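Local coordinates for protein dipeptidase AC. Metallo peptidase. MEROPS family M19 (Rhodobacter sphaeroides, PDB 3LY0) that probably hydrolyses dipeptides at a two-zinc site, which in this crystal holds a phosphinate mimic of L-Ala-D-Ala, at residues 324-327 and 328-332; 93-96 and 97-101. One frame throughout, in Å; residues are numbered along the deposited sequence.

Contact 1: 324-327 and 328-332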
ATOM      1  N   ALA A 324      15.600  10.914  -7.407  1.00 14.62           N
ATOM      2  CA  ALA A 324      16.155  11.724  -6.322  1.00 14.65           C
ATOM      3  C   ALA A 324      16.194  10.942  -5.009  1.00 15.88           C
ATOM      4  O   ALA A 324      17.147  11.048  -4.235  1.00 16.32           O
ATOM      5  CB  ALA A 324      15.364  13.011  -6.153  1.00 17.48           C
ATOM      6  N   LEU A 325      15.144  10.164  -4.754  1.00 15.26           N
ATOM      7  CA  LEU A 325      15.114   9.316  -3.570  1.00 13.69           C
ATOM      8  C   LEU A 325      16.275   8.321  -3.601  1.00 13.20           C
ATOM      9  O   LEU A 325      16.992   8.142  -2.605  1.00 13.91           O
ATOM     10  CB  LEU A 325      13.768   8.577  -3.485  1.00 12.53           C
ATOM     11  CG  LEU A 325      13.675   7.434  -2.468  1.00 12.76           C
ATOM     12  CD1 LEU A 325      13.948   7.914  -1.056  1.00 14.84           C
ATOM     13  CD2 LEU A 325      12.304   6.751  -2.532  1.00 13.61           C
ATOM     14  N   GLN A 326      16.467   7.694  -4.754  1.00 13.47           N
ATOM     15  CA  GLN A 326      17.551   6.726  -4.911  1.00 13.60           C
ATOM     16  C   GLN A 326      18.918   7.367  -4.682  1.00 16.70           C
ATOM     17  O   GLN A 326      19.785   6.770  -4.050  1.00 15.75           O
ATOM     18  CB  GLN A 326      17.485   6.046  -6.271  1.00 12.82           C
ATOM     19  CG  GLN A 326      16.307   5.093  -6.400  1.00 13.68           C
ATOM     20  CD  GLN A 326      16.319   4.332  -7.705  1.00 16.84           C
ATOM     21  OE1 GLN A 326      17.376   4.087  -8.279  1.00 16.51           O
ATOM     22  NE2 GLN A 326      15.139   3.950  -8.185  1.00 15.49           N
ATOM     23  N   ALA A 327      19.097   8.590  -5.170  1.00 15.53           N
ATOM     24  CA  ALA A 327      20.348   9.311  -4.944  1.00 16.70           C
ATOM     25  C   ALA A 327      20.631   9.546  -3.461  1.00 16.43           C
ATOM     26  O   ALA A 327      21.779   9.418  -3.004  1.00 16.28           O
ATOM     27  CB  ALA A 327      20.342  10.632  -5.693  1.00 17.40           C
ATOM     28  N   ALA A 328      19.598   9.908  -2.701  1.00 15.41           N
ATOM     29  CA  ALA A 328      19.750  10.096  -1.260  1.00 16.02           C
ATOM     30  C   ALA A 328      20.088   8.780  -0.565  1.00 14.70           C
ATOM     31  O   ALA A 328      20.903   8.737   0.361  1.00 17.13           O
ATOM     32  CB  ALA A 328      18.486  10.723  -0.654  1.00 16.36           C
ATOM     33  N   MET A 329      19.442   7.705  -1.009  1.00 14.45           N
ATOM     34  CA  MET A 329      19.693   6.391  -0.435  1.00 14.47           C
ATOM     35  C   MET A 329      21.142   5.966  -0.684  1.00 15.47           C
ATOM     36  O   MET A 329      21.803   5.445   0.208  1.00 15.08           O
ATOM     37  CB  MET A 329      18.704   5.363  -1.002  1.00 14.01           C
ATOM     38  CG  MET A 329      17.237   5.683  -0.655  1.00 13.22           C
ATOM     39  SD  MET A 329      15.997   4.677  -1.536  1.00 11.07           S
ATOM     40  CE  MET A 329      16.418   3.032  -0.946  1.00 21.05           C
ATOM     41  N   ARG A 330      21.629   6.205  -1.892  1.00 14.50           N
ATOM     42  CA  ARG A 330      23.014   5.868  -2.221  1.00 15.98           C
ATOM     43  C   ARG A 330      23.991   6.697  -1.392  1.00 17.93           C
ATOM     44  O   ARG A 330      24.981   6.171  -0.868  1.00 18.06           O
ATOM     45  CB  ARG A 330      23.288   6.076  -3.706  1.00 16.88           C
ATOM     46  CG  ARG A 330      22.580   5.081  -4.602  1.00 19.11           C
ATOM     47  CD  ARG A 330      23.150   5.122  -6.002  1.00 25.65           C
ATOM     48  NE  ARG A 330      22.659   4.020  -6.819  1.00 29.83           N
ATOM     49  CZ  ARG A 330      21.857   4.173  -7.863  1.00 32.99           C
ATOM     50  NH1 ARG A 330      21.457   5.388  -8.217  1.00 37.11           N
ATOM     51  NH2 ARG A 330      21.459   3.115  -8.552  1.00 34.44           N
ATOM     52  N   ALA A 331      23.710   7.991  -1.269  1.00 16.53           N
ATOM     53  CA  ALA A 331      24.584   8.883  -0.501  1.00 17.64           C
ATOM     54  C   ALA A 331      24.657   8.478   0.968  1.00 19.85           C
ATOM     55  O   ALA A 331      25.674   8.683   1.638  1.00 19.66           O
ATOM     56  CB  ALA A 331      24.128  10.338  -0.630  1.00 17.15           C
ATOM     57  N   HIS A 332      23.563   7.907   1.465  1.00 16.24           N
ATOM     58  CA  HIS A 332      23.465   7.447   2.839  1.00 17.41           C
ATOM     59  C   HIS A 332      24.329   6.205   3.059  1.00 16.80           C
ATOM     60  O   HIS A 332      24.639   5.844   4.193  1.00 22.03           O
ATOM     61  CB  HIS A 332      22.002   7.132   3.157  1.00 16.85           C
ATOM     62  CG  HIS A 332      21.729   6.916   4.608  1.00 15.90           C
ATOM     63  ND1 HIS A 332      21.892   7.911   5.548  1.00 18.17           N
ATOM     64  CD2 HIS A 332      21.274   5.830   5.278  1.00 15.58           C
ATOM     65  CE1 HIS A 332      21.565   7.440   6.740  1.00 19.95           C
ATOM     66  NE2 HIS A 332      21.191   6.179   6.602  1.00 18.74           N
TER

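Contact 2: 93-96 and 97-101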
ATOM      1  N   GLN A  93     -19.728  -2.793  -3.232  1.00 10.31           N
ATOM      2  CA  GLN A  93     -19.491  -3.561  -4.455  1.00 10.12           C
ATOM      3  C   GLN A  93     -19.487  -2.756  -5.757  1.00  9.82           C
ATOM      4  O   GLN A  93     -18.591  -2.936  -6.571  1.00 10.38           O
ATOM      5  CB  GLN A  93     -20.398  -4.798  -4.536  1.00 11.36           C
ATOM      6  CG  GLN A  93     -19.899  -5.896  -3.616  1.00 11.12           C
ATOM      7  CD  GLN A  93     -20.782  -7.113  -3.573  1.00 11.66           C
ATOM      8  OE1 GLN A  93     -21.944  -7.078  -3.989  1.00 13.09           O
ATOM      9  NE2 GLN A  93     -20.239  -8.211  -3.055  1.00 12.79           N
ATOM     10  N   PRO A  94     -20.457  -1.856  -5.953  1.00 10.97           N
ATOM     11  CA  PRO A  94     -20.423  -1.061  -7.187  1.00 12.53           C
ATOM     12  C   PRO A  94     -19.158  -0.198  -7.286  1.00  9.74           C
ATOM     13  O   PRO A  94     -18.622   0.014  -8.379  1.00 10.82           O
ATOM     14  CB  PRO A  94     -21.684  -0.188  -7.076  1.00 14.83           C
ATOM     15  CG  PRO A  94     -22.600  -0.975  -6.187  1.00 13.91           C
ATOM     16  CD  PRO A  94     -21.704  -1.656  -5.189  1.00 13.64           C
ATOM     17  N   VAL A  95     -18.663   0.284  -6.149  1.00 10.05           N
ATOM     18  CA  VAL A  95     -17.492   1.160  -6.176  1.00 11.34           C
ATOM     19  C   VAL A  95     -16.256   0.321  -6.496  1.00 10.20           C
ATOM     20  O   VAL A  95     -15.425   0.715  -7.319  1.00 10.32           O
ATOM     21  CB  VAL A  95     -17.305   1.945  -4.847  1.00 11.56           C
ATOM     22  CG1 VAL A  95     -16.045   2.790  -4.910  1.00 12.66           C
ATOM     23  CG2 VAL A  95     -18.511   2.833  -4.578  1.00 12.96           C
ATOM     24  N   ALA A  96     -16.150  -0.845  -5.865  1.00 10.41           N
ATOM     25  CA  ALA A  96     -15.023  -1.739  -6.098  1.00  9.30           C
ATOM     26  C   ALA A  96     -15.043  -2.230  -7.546  1.00 10.01           C
ATOM     27  O   ALA A  96     -13.992  -2.342  -8.188  1.00 10.35           O
ATOM     28  CB  ALA A  96     -15.056  -2.918  -5.137  1.00 12.53           C
ATOM     29  N   LEU A  97     -16.230  -2.552  -8.063  1.00 10.72           N
ATOM     30  CA  LEU A  97     -16.339  -2.928  -9.475  1.00 10.55           C
ATOM     31  C   LEU A  97     -15.912  -1.786 -10.394  1.00 10.17           C
ATOM     32  O   LEU A  97     -15.248  -2.023 -11.396  1.00 10.90           O
ATOM     33  CB  LEU A  97     -17.751  -3.401  -9.832  1.00 11.19           C
ATOM     34  CG  LEU A  97     -18.163  -4.775  -9.308  1.00 12.84           C
ATOM     35  CD1 LEU A  97     -19.598  -5.064  -9.713  1.00 16.00           C
ATOM     36  CD2 LEU A  97     -17.240  -5.867  -9.845  1.00 13.16           C
ATOM     37  N   ALA A  98     -16.303  -0.555 -10.072  1.00 10.58           N
ATOM     38  CA  ALA A  98     -15.895   0.584 -10.885  1.00 10.65           C
ATOM     39  C   ALA A  98     -14.375   0.670 -10.951  1.00  9.71           C
ATOM     40  O   ALA A  98     -13.795   0.840 -12.020  1.00 11.84           O
ATOM     41  CB  ALA A  98     -16.490   1.880 -10.339  1.00 11.85           C
ATOM     42  N   MET A  99     -13.719   0.551  -9.802  1.00  9.91           N
ATOM     43  CA  MET A  99     -12.276   0.720  -9.762  1.00 10.01           C
ATOM     44  C   MET A  99     -11.558  -0.457 -10.440  1.00  8.88           C
ATOM     45  O   MET A  99     -10.597  -0.267 -11.186  1.00  9.67           O
ATOM     46  CB  MET A  99     -11.812   0.925  -8.314  1.00 10.88           C
ATOM     47  CG  MET A  99     -12.465   2.170  -7.665  1.00 10.92           C
ATOM     48  SD  MET A  99     -12.057   2.487  -5.912  1.00  5.36           S
ATOM     49  CE  MET A  99     -10.471   3.296  -6.077  1.00 15.13           C
ATOM     50  N   ALA A 100     -12.033  -1.677 -10.199  1.00  9.99           N
ATOM     51  CA  ALA A 100     -11.475  -2.832 -10.909  1.00  9.58           C
ATOM     52  C   ALA A 100     -11.655  -2.678 -12.421  1.00  9.46           C
ATOM     53  O   ALA A 100     -10.774  -3.039 -13.193  1.00 10.31           O
ATOM     54  CB  ALA A 100     -12.121  -4.138 -10.430  1.00  9.78           C
ATOM     55  N   GLY A 101     -12.796  -2.127 -12.827  1.00  9.63           N
ATOM     56  CA  GLY A 101     -13.070  -1.881 -14.234  1.00 11.40           C
ATOM     57  C   GLY A 101     -12.121  -0.860 -14.846  1.00 10.40           C
ATOM     58  O   GLY A 101     -11.696  -1.005 -15.995  1.00 11.86           O
TER

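Contact 1: 324-327 and 328-332
The backbone amide of Arg330 gives its hydrogen to the carbonyl oxygen of Gln326, with N of Arg330 2.9 Å from O of Gln326 and an N-H...O angle of 160°. The aliphatic stem of Arg330 passes close beside the same oxygen, since its CG comes to 3.3 Å from O of Gln326. This bond is one of four in succession; the amides of Ala328, Met329 and Ala331 are likewise bonded to the carbonyls of Ala324, Leu325 and Ala327, the i to i+4 pattern of a regular alpha-helix, here helix 322-332. One turn apart, Leu325 and Met329 form the apolar face. With CG of Leu325 anti to its own N (chi1 168°), the isobutyl group leans along the helix until its CG stands 3.7 Å from SD of Met329, and CD1 of Leu325 lies 3.9 Å from the same sulfur. The two side chains meet at a slant, and CG of Met329 also lies 3.1 Å from the carbonyl oxygen of Leu325. Helix 283-296 adds Val285 against Leu325 and Leu289 against Met329, while Met339 and Leu342 of helix 336-354 close on the methionine. Cut back to an alanine, Met329 would probably leave a gap where helix 322-332 meets Leu289, Met339 and Leu342, and Leu325 would lose the sulfur it rests on. On the polar side, Gln326 and Arg330 find their partners outside this stretch: Gln326 NE2 bonds to the carbonyl of Ile7, Arg330 NH2 to that of Asp5, and Arg330 NE forms a salt bridge with Glu336. The helix thus sets an apolar flank against helices 283-296 and 336-354, while polar bonds tie it to the N-terminal residues and to Glu336.

Contact 2: 93-96 and 97-101
Val95 holds CG1 anti to its backbone N (chi1 178°), and Met99 turns its CG to the side of its own N, anti to the carbonyl carbon (chi1 -59°), before the chain bends at its last torsion. The two side chains consequently lie alongside each other with their ends in the same direction, and CG1 of Val95 comes to 4.1 Å from SD of Met99, a loose apolar touch. Closer is the approach of Met99 to the backbone one turn earlier: its CG is 3.3 Å from O of Val95, the oxygen that also accepts the Met99 amide at 3.0 Å from N of Met99 to O of Val95. Both residues belong to helix 89-109 of a TIM-barrel-like metallopeptidase, and their shared face looks inward. Leu21 of helix 16-22 touches Val95, Ala98 and Met99, and Ile57 of strand 50-57 touches Ala96, Met99 and Ala100; the small alanines probably let the helix lie close to the strand. The Met99 side chain lies about 6 Å from that of Asp15, a zinc ligand, and about 8 Å from the bound phosphinate inhibitor, near the metal centre but not among its ligands. At Pro94, the ring nitrogen has no hydrogen to give to the preceding turn, and the helix kinks there. The next bonds are nevertheless sound: N of Leu97 reaches O of Gln93 at 2.8 Å with an N-H...O angle of 166°, and N of Ala98 reaches O of Pro94 at 2.9 Å. The side chain of Leu97 lies against the acceptor of the first, CG standing 3.3 Å from O of Gln93. The side-chain carboxamide of Gln93 turns from this part of the helix, its NE2 bonded to the carbonyl oxygen of Ala143.

How the contacts relate
Contact 2 comes first along the chain, in helix 89-109, and contact 1 much later, in helix 322-332; both belong to the same M19 peptidase domain, a fold of the TIM-barrel type. Their centres are about 38 Å apart and their nearest atoms about 23 Å, on opposite sides of the chain's centre, and they do not touch. Contact 2 packs on strand 50-57 of the larger parallel sheet and on helix 16-22, near the metal site, whereas contact 1 packs against helices 283-296 and 336-354, the side chain of Leu325 about 12 Å from that of Asp306, a residue of the zinc site. The two helices thus cover different flanks of one domain around the zinc-bearing centre.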